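Local coordinates for protein profilin (Schizosaccharomyces pombe, PDB 3DAV) that binds monomeric actin and so influences the structure of the cytoskeleton, binds PIP2, and is essential for cytokinesis in fission yeast, at residues A[84-89]-A[99-104]; A[75-80]-A[90-95]. All coordinates share one frame; numbering follows the deposited sequence.

Contact 1 of 2, residues A[84-89]-A[99-104]; sequences QKEGII and VSHYPE
Tyr102 lays its ring over the backbone of Gly87. The Gly87 CA sits 3.8 Å from the centroid of the Tyr102 ring, a CH-pi contact over the face. Gly87 N lies above the centre of the same face. CG of Tyr102 stands between its own backbone N and carbonyl carbon (chi1 65°), which swings the ring across to the neighbouring strand. The bare glycine leaves that place to the ring. CE2 of Tyr102 also meets CD1 of Ile89 at 4.1 Å.

Backbone hydrogen bonds run in two reciprocal pairs. Tyr102 N gives a bond of 2.9 Å to Gly87 O, and Gly87 N returns a longer one to Tyr102 O. Ile89 and Ser100 are joined in the same way. Between them, Ile88 and His101 form a non-hydrogen-bonded pair. This is the antiparallel hairpin of strands 86-92 and 96-102 in the central profilin sheet. Helix 108-125 packs on the face carrying Ile89, Ser100 and Tyr102.

On the other side of the sheet, with Ile88, Gly87 O sits 3.5 Å above the plane of the His101 ring, displaced toward its rim. Ile88 CG2 packs 3.8 Å from His101 CA.

Water bridges finish the open end. One water links Tyr102 OH to Gln84 O and Glu86 O. Another donates to Glu86 OE1 and accepts from Glu104 N.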
ATOM      1  N   GLN A  84      -7.355  13.911   3.644  1.00 24.00           N
ATOM      2  CA  GLN A  84      -8.643  14.451   3.211  1.00 24.33           C
ATOM      3  C   GLN A  84      -9.455  13.416   2.424  1.00 24.25           C
ATOM      4  O   GLN A  84      -9.869  12.402   2.980  1.00 24.24           O
ATOM      5  CB  GLN A  84      -8.473  15.754   2.412  1.00 24.40           C
ATOM      6  CG  GLN A  84      -7.530  16.744   3.058  1.00 25.61           C
ATOM      7  CD  GLN A  84      -7.987  18.162   2.896  1.00 26.01           C
ATOM      8  OE1 GLN A  84      -7.452  18.899   2.073  1.00 28.12           O
ATOM      9  NE2 GLN A  84      -8.991  18.558   3.673  1.00 25.78           N
ATOM     10  N   LYS A  85      -9.679  13.678   1.139  1.00 24.15           N
ATOM     11  CA  LYS A  85     -10.462  12.776   0.301  1.00 24.25           C
ATOM     12  C   LYS A  85      -9.579  11.769  -0.436  1.00 23.96           C
ATOM     13  O   LYS A  85     -10.083  10.877  -1.115  1.00 24.17           O
ATOM     14  CB  LYS A  85     -11.340  13.566  -0.681  1.00 24.52           C
ATOM     15  CG  LYS A  85     -12.505  14.305  -0.012  1.00 24.96           C
ATOM     16  CD  LYS A  85     -13.445  14.955  -1.018  1.00 26.50           C
ATOM     17  CE  LYS A  85     -14.342  13.940  -1.735  1.00 27.69           C
ATOM     18  NZ  LYS A  85     -15.420  13.378  -0.866  1.00 28.80           N
ATOM     19  N   GLU A  86      -8.265  11.916  -0.298  1.00 23.41           N
ATOM     20  CA  GLU A  86      -7.315  10.960  -0.864  1.00 22.98           C
ATOM     21  C   GLU A  86      -6.804  10.062   0.247  1.00 22.59           C
ATOM     22  O   GLU A  86      -7.035  10.343   1.420  1.00 22.92           O
ATOM     23  CB  GLU A  86      -6.127  11.683  -1.493  1.00 23.07           C
ATOM     24  CG  GLU A  86      -6.476  12.683  -2.573  1.00 23.53           C
ATOM     25  CD  GLU A  86      -5.239  13.270  -3.218  1.00 24.38           C
ATOM     26  OE1 GLU A  86      -5.138  13.203  -4.459  1.00 24.54           O
ATOM     27  OE2 GLU A  86      -4.367  13.791  -2.484  1.00 24.17           O
ATOM     28  N   GLY A  87      -6.099   8.995  -0.119  1.00 21.87           N
ATOM     29  CA  GLY A  87      -5.452   8.138   0.871  1.00 21.22           C
ATOM     30  C   GLY A  87      -4.645   7.002   0.275  1.00 20.72           C
ATOM     31  O   GLY A  87      -4.495   6.909  -0.946  1.00 20.88           O
ATOM     32  N   ILE A  88      -4.123   6.144   1.149  1.00 20.09           N
ATOM     33  CA  ILE A  88      -3.361   4.965   0.745  1.00 19.50           C
ATOM     34  C   ILE A  88      -3.851   3.716   1.466  1.00 19.11           C
ATOM     35  O   ILE A  88      -4.270   3.770   2.626  1.00 18.82           O
ATOM     36  CB  ILE A  88      -1.819   5.088   1.009  1.00 19.85           C
ATOM     37  CG1 ILE A  88      -1.520   6.102   2.109  1.00 19.68           C
ATOM     38  CG2 ILE A  88      -1.039   5.387  -0.270  1.00 19.30           C
ATOM     39  CD1 ILE A  88      -1.565   5.507   3.475  1.00 20.02           C
ATOM     40  N   ILE A  89      -3.784   2.596   0.756  1.00 18.48           N
ATOM     41  CA  ILE A  89      -4.116   1.289   1.297  1.00 18.21           C
ATOM     42  C   ILE A  89      -2.874   0.407   1.146  1.00 18.40           C
ATOM     43  O   ILE A  89      -2.351   0.238   0.039  1.00 18.14           O
ATOM     44  CB  ILE A  89      -5.303   0.641   0.541  1.00 17.87           C
ATOM     45  CG1 ILE A  89      -6.509   1.599   0.450  1.00 17.83           C
ATOM     46  CG2 ILE A  89      -5.670  -0.713   1.157  1.00 17.16           C
ATOM     47  CD1 ILE A  89      -7.170   1.982   1.789  1.00 18.11           C
ATOM     48  N   VAL A  99       0.909  -1.335  -2.115  1.00 17.64           N
ATOM     49  CA  VAL A  99       0.654   0.056  -1.747  1.00 17.43           C
ATOM     50  C   VAL A  99      -0.234   0.689  -2.832  1.00 17.69           C
ATOM     51  O   VAL A  99       0.161   0.764  -3.998  1.00 17.24           O
ATOM     52  CB  VAL A  99       1.983   0.856  -1.596  1.00 17.52           C
ATOM     53  CG1 VAL A  99       1.713   2.320  -1.231  1.00 17.16           C
ATOM     54  CG2 VAL A  99       2.908   0.201  -0.564  1.00 16.40           C
ATOM     55  N   SER A 100      -1.432   1.123  -2.445  1.00 17.77           N
ATOM     56  CA  SER A 100      -2.368   1.757  -3.374  1.00 18.40           C
ATOM     57  C   SER A 100      -2.753   3.158  -2.922  1.00 18.64           C
ATOM     58  O   SER A 100      -3.320   3.336  -1.842  1.00 19.00           O
ATOM     59  CB  SER A 100      -3.641   0.925  -3.527  1.00 18.22           C
ATOM     60  OG  SER A 100      -3.419  -0.239  -4.303  1.00 19.20           O
ATOM     61  N   HIS A 101      -2.450   4.147  -3.752  1.00 18.82           N
ATOM     62  CA  HIS A 101      -2.934   5.507  -3.529  1.00 19.26           C
ATOM     63  C   HIS A 101      -4.228   5.715  -4.296  1.00 19.44           C
ATOM     64  O   HIS A 101      -4.331   5.322  -5.455  1.00 19.72           O
ATOM     65  CB  HIS A 101      -1.905   6.538  -3.987  1.00 19.14           C
ATOM     66  CG  HIS A 101      -2.311   7.950  -3.708  1.00 19.08           C
ATOM     67  ND1 HIS A 101      -1.872   8.646  -2.601  1.00 20.08           N
ATOM     68  CD2 HIS A 101      -3.128   8.790  -4.381  1.00 17.88           C
ATOM     69  CE1 HIS A 101      -2.404   9.854  -2.606  1.00 19.22           C
ATOM     70  NE2 HIS A 101      -3.166   9.967  -3.678  1.00 19.14           N
ATOM     71  N   TYR A 102      -5.214   6.328  -3.652  1.00 19.56           N
ATOM     72  CA  TYR A 102      -6.477   6.627  -4.326  1.00 19.75           C
ATOM     73  C   TYR A 102      -6.760   8.132  -4.333  1.00 20.07           C
ATOM     74  O   TYR A 102      -6.430   8.828  -3.367  1.00 19.56           O
ATOM     75  CB  TYR A 102      -7.634   5.820  -3.719  1.00 19.70           C
ATOM     76  CG  TYR A 102      -7.976   6.146  -2.273  1.00 20.05           C
ATOM     77  CD1 TYR A 102      -8.863   7.179  -1.960  1.00 19.56           C
ATOM     78  CD2 TYR A 102      -7.433   5.403  -1.222  1.00 19.86           C
ATOM     79  CE1 TYR A 102      -9.186   7.476  -0.637  1.00 19.66           C
ATOM     80  CE2 TYR A 102      -7.757   5.686   0.107  1.00 19.71           C
ATOM     81  CZ  TYR A 102      -8.633   6.725   0.390  1.00 19.82           C
ATOM     82  OH  TYR A 102      -8.956   7.020   1.696  1.00 20.55           O
ATOM     83  N   PRO A 103      -7.333   8.650  -5.440  1.00 20.34           N
ATOM     84  CA  PRO A 103      -7.603  10.083  -5.517  1.00 20.60           C
ATOM     85  C   PRO A 103      -8.933  10.494  -4.881  1.00 20.87           C
ATOM     86  O   PRO A 103      -9.657   9.661  -4.348  1.00 20.71           O
ATOM     87  CB  PRO A 103      -7.608  10.351  -7.027  1.00 20.65           C
ATOM     88  CG  PRO A 103      -8.112   9.078  -7.632  1.00 20.31           C
ATOM     89  CD  PRO A 103      -7.709   7.953  -6.685  1.00 20.56           C
ATOM     90  N   GLU A 104      -9.228  11.788  -4.947  1.00 21.56           N
ATOM     91  CA  GLU A 104     -10.429  12.391  -4.376  1.00 22.21           C
ATOM     92  C   GLU A 104     -11.716  11.641  -4.725  1.00 22.38           C
ATOM     93  O   GLU A 104     -12.586  11.471  -3.872  1.00 22.32           O
ATOM     94  CB  GLU A 104     -10.537  13.842  -4.863  1.00 22.45           C
ATOM     95  CG  GLU A 104     -11.516  14.704  -4.088  1.00 24.21           C
ATOM     96  CD  GLU A 104     -11.626  16.110  -4.640  1.00 26.75           C
ATOM     97  OE1 GLU A 104     -10.578  16.714  -4.964  1.00 27.79           O
ATOM     98  OE2 GLU A 104     -12.766  16.614  -4.749  1.00 27.74           O
TER
HETATM   99  O   HOH W   1     -10.107   9.737   2.216  1.00 30.09           O
HETATM  100  O   HOH W   2      -7.353  13.502  -6.035  1.00 32.50           O

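Contact 2 of 2, residues A[75-80]-A[90-95]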
ATOM      1  N   GLU A  75      -3.268  -2.898  11.400  1.00 21.37           N
ATOM      2  CA  GLU A  75      -3.287  -4.268  11.930  1.00 21.92           C
ATOM      3  C   GLU A  75      -2.155  -5.060  11.280  1.00 22.02           C
ATOM      4  O   GLU A  75      -1.445  -4.541  10.412  1.00 21.81           O
ATOM      5  CB  GLU A  75      -4.585  -4.997  11.581  1.00 21.93           C
ATOM      6  CG  GLU A  75      -5.869  -4.227  11.711  1.00 23.30           C
ATOM      7  CD  GLU A  75      -6.967  -4.828  10.857  1.00 23.85           C
ATOM      8  OE1 GLU A  75      -6.661  -5.331   9.762  1.00 24.62           O
ATOM      9  OE2 GLU A  75      -8.138  -4.798  11.271  1.00 25.62           O
ATOM     10  N   GLY A  76      -2.020  -6.328  11.676  1.00 22.01           N
ATOM     11  CA  GLY A  76      -0.977  -7.218  11.157  1.00 22.31           C
ATOM     12  C   GLY A  76      -0.789  -7.202   9.646  1.00 22.54           C
ATOM     13  O   GLY A  76       0.344  -7.164   9.155  1.00 22.69           O
ATOM     14  N   ARG A  77      -1.888  -7.229   8.902  1.00 22.61           N
ATOM     15  CA  ARG A  77      -1.806  -7.282   7.440  1.00 22.81           C
ATOM     16  C   ARG A  77      -2.326  -6.032   6.713  1.00 22.25           C
ATOM     17  O   ARG A  77      -2.122  -5.891   5.506  1.00 22.53           O
ATOM     18  CB  ARG A  77      -2.531  -8.528   6.904  1.00 23.10           C
ATOM     19  CG  ARG A  77      -1.948  -9.871   7.332  1.00 24.37           C
ATOM     20  CD  ARG A  77      -0.592 -10.119   6.707  1.00 26.21           C
ATOM     21  NE  ARG A  77      -0.262 -11.542   6.690  1.00 28.22           N
ATOM     22  CZ  ARG A  77      -0.513 -12.362   5.672  1.00 28.79           C
ATOM     23  NH1 ARG A  77      -1.105 -11.907   4.571  1.00 28.38           N
ATOM     24  NH2 ARG A  77      -0.170 -13.642   5.755  1.00 28.61           N
ATOM     25  N   SER A  78      -2.995  -5.138   7.436  1.00 21.65           N
ATOM     26  CA  SER A  78      -3.617  -3.965   6.817  1.00 21.12           C
ATOM     27  C   SER A  78      -3.296  -2.658   7.538  1.00 21.02           C
ATOM     28  O   SER A  78      -3.516  -2.538   8.752  1.00 20.50           O
ATOM     29  CB  SER A  78      -5.131  -4.151   6.710  1.00 21.02           C
ATOM     30  OG  SER A  78      -5.448  -5.333   5.982  1.00 21.78           O
ATOM     31  N   ILE A  79      -2.766  -1.697   6.773  1.00 20.50           N
ATOM     32  CA  ILE A  79      -2.503  -0.335   7.239  1.00 20.44           C
ATOM     33  C   ILE A  79      -3.099   0.675   6.244  1.00 20.21           C
ATOM     34  O   ILE A  79      -2.674   0.735   5.088  1.00 20.02           O
ATOM     35  CB  ILE A  79      -0.983  -0.072   7.447  1.00 20.49           C
ATOM     36  CG1 ILE A  79      -0.426  -0.961   8.567  1.00 20.11           C
ATOM     37  CG2 ILE A  79      -0.715   1.422   7.733  1.00 20.64           C
ATOM     38  CD1 ILE A  79       1.110  -0.968   8.680  1.00 21.07           C
ATOM     39  N   TYR A  80      -4.102   1.437   6.693  1.00 20.03           N
ATOM     40  CA  TYR A  80      -4.778   2.434   5.845  1.00 19.70           C
ATOM     41  C   TYR A  80      -4.508   3.835   6.340  1.00 19.99           C
ATOM     42  O   TYR A  80      -4.439   4.070   7.548  1.00 19.90           O
ATOM     43  CB  TYR A  80      -6.306   2.256   5.830  1.00 19.43           C
ATOM     44  CG  TYR A  80      -6.837   0.890   5.447  1.00 19.11           C
ATOM     45  CD1 TYR A  80      -6.010  -0.086   4.880  1.00 17.99           C
ATOM     46  CD2 TYR A  80      -8.184   0.588   5.625  1.00 17.75           C
ATOM     47  CE1 TYR A  80      -6.509  -1.326   4.537  1.00 17.89           C
ATOM     48  CE2 TYR A  80      -8.695  -0.649   5.281  1.00 17.30           C
ATOM     49  CZ  TYR A  80      -7.854  -1.601   4.738  1.00 18.18           C
ATOM     50  OH  TYR A  80      -8.353  -2.831   4.393  1.00 17.63           O
ATOM     51  N   CYS A  90      -2.393  -0.111   2.272  1.00 18.55           N
ATOM     52  CA  CYS A  90      -1.242  -1.008   2.301  1.00 18.89           C
ATOM     53  C   CYS A  90      -1.682  -2.353   2.855  1.00 19.18           C
ATOM     54  O   CYS A  90      -2.256  -2.422   3.947  1.00 19.14           O
ATOM     55  CB  CYS A  90      -0.124  -0.422   3.166  1.00 18.96           C
ATOM     56  SG  CYS A  90       0.292   1.302   2.792  1.00 18.98           S
ATOM     57  N   VAL A  91      -1.443  -3.415   2.088  1.00 19.56           N
ATOM     58  CA  VAL A  91      -1.785  -4.770   2.519  1.00 19.94           C
ATOM     59  C   VAL A  91      -0.599  -5.709   2.384  1.00 20.68           C
ATOM     60  O   VAL A  91      -0.004  -5.827   1.311  1.00 21.08           O
ATOM     61  CB  VAL A  91      -3.020  -5.354   1.775  1.00 20.08           C
ATOM     62  CG1 VAL A  91      -3.464  -6.667   2.428  1.00 19.03           C
ATOM     63  CG2 VAL A  91      -4.180  -4.357   1.767  1.00 18.78           C
ATOM     64  N   ALA A  92      -0.257  -6.376   3.481  1.00 21.24           N
ATOM     65  CA  ALA A  92       0.818  -7.355   3.465  1.00 21.88           C
ATOM     66  C   ALA A  92       0.308  -8.710   2.997  1.00 22.26           C
ATOM     67  O   ALA A  92      -0.725  -9.196   3.471  1.00 22.35           O
ATOM     68  CB  ALA A  92       1.453  -7.473   4.850  1.00 21.97           C
ATOM     69  N   THR A  93       1.027  -9.301   2.046  1.00 22.61           N
ATOM     70  CA  THR A  93       0.829 -10.701   1.686  1.00 22.85           C
ATOM     71  C   THR A  93       1.918 -11.475   2.414  1.00 23.18           C
ATOM     72  O   THR A  93       2.487 -10.965   3.383  1.00 23.09           O
ATOM     73  CB  THR A  93       0.903 -10.936   0.153  1.00 22.98           C
ATOM     74  OG1 THR A  93       2.225 -10.656  -0.326  1.00 23.27           O
ATOM     75  CG2 THR A  93      -0.093 -10.045  -0.578  1.00 22.42           C
ATOM     76  N   LYS A  94       2.205 -12.697   1.975  1.00 23.45           N
ATOM     77  CA  LYS A  94       3.269 -13.478   2.598  1.00 23.64           C
ATOM     78  C   LYS A  94       4.633 -12.869   2.264  1.00 23.49           C
ATOM     79  O   LYS A  94       5.482 -12.715   3.144  1.00 23.40           O
ATOM     80  CB  LYS A  94       3.204 -14.946   2.162  1.00 23.90           C
ATOM     81  CG  LYS A  94       4.114 -15.885   2.962  1.00 25.09           C
ATOM     82  CD  LYS A  94       4.077 -17.316   2.430  1.00 25.77           C
ATOM     83  CE  LYS A  94       4.843 -17.445   1.122  1.00 26.67           C
ATOM     84  NZ  LYS A  94       4.994 -18.866   0.710  1.00 28.35           N
ATOM     85  N   LEU A  95       4.822 -12.496   0.999  1.00 23.15           N
ATOM     86  CA  LEU A  95       6.126 -12.026   0.525  1.00 22.80           C
ATOM     87  C   LEU A  95       6.215 -10.535   0.192  1.00 22.47           C
ATOM     88  O   LEU A  95       7.318  -9.996   0.076  1.00 22.32           O
ATOM     89  CB  LEU A  95       6.576 -12.852  -0.683  1.00 22.98           C
ATOM     90  CG  LEU A  95       6.808 -14.343  -0.424  1.00 23.44           C
ATOM     91  CD1 LEU A  95       7.482 -14.995  -1.615  1.00 23.56           C
ATOM     92  CD2 LEU A  95       7.626 -14.560   0.857  1.00 23.89           C
TER
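Arg77 reaches alongside the other strand and turns its guanidinium toward Ala92 and Thr93. Its chain bends at chi2 (-68°), which brings CD to 3.8 Å from Ala92 CB. Beyond that bend, NH1 of Arg77 donates to Ala92 O at 3.0 Å. The bond is not straight, with 138° at the hydrogen. The donor stands above the carbonyl plane rather than on a lone pair, and the oxygen is itself tilted from the guanidinium plane. Thr93 O lies over one face of the guanidinium, displaced toward its rim. The backbone of Arg77 is held too: Ala92 N donates to Arg77 O at 2.8 Å. Main chain and side chain of one residue therefore both grip Ala92.

Ile79 and Cys90 stand side by side on one face of the sheet, with CB of Ile79 4.4 Å from CB of Cys90. They form a hydrogen-bonded antiparallel pair. Ile79 N donates almost straight to Cys90 O (175°), and Cys90 N returns a bond to Ile79 O.

Ser78 and Val91 occupy the other face as a non-hydrogen-bonded pair. CG1 of Val91 comes within 3.4 Å of Arg77 O. It also passes 4.3 Å from Ser78 OG, a loose approach. The Tyr80 ring turns its edge to Cys90 O. The hydroxyls of Ser78 and Tyr80 both hydrogen-bond to Glu116.

Strands 78-83 and 86-92 form this antiparallel hairpin within the profilin sheet. Helix 108-125 lies against Val91, while Phe51 of helix 41-52 packs on Ile79, Cys90 and Ala92 across the sheet.

Strand 86-92 is common to both contacts. Contact 1 joins its first half to strand 96-102, and contact 2 joins its second half to strand 78-83. Their centres are about 16 Å apart, on opposite sides of the chain's centre. They meet where Ile89 CG2 packs 3.5 Å from Tyr80 CE1. Both are mostly buried, with exposed residues at their ends. The chemistry of those ends differs. Contact 1 finishes in two water bridges, whereas contact 2 has a direct arginine bond to a backbone carbonyl. Its aromatic contact over a glycine also sets contact 1 apart. Helix 108-125 touches side chains of both.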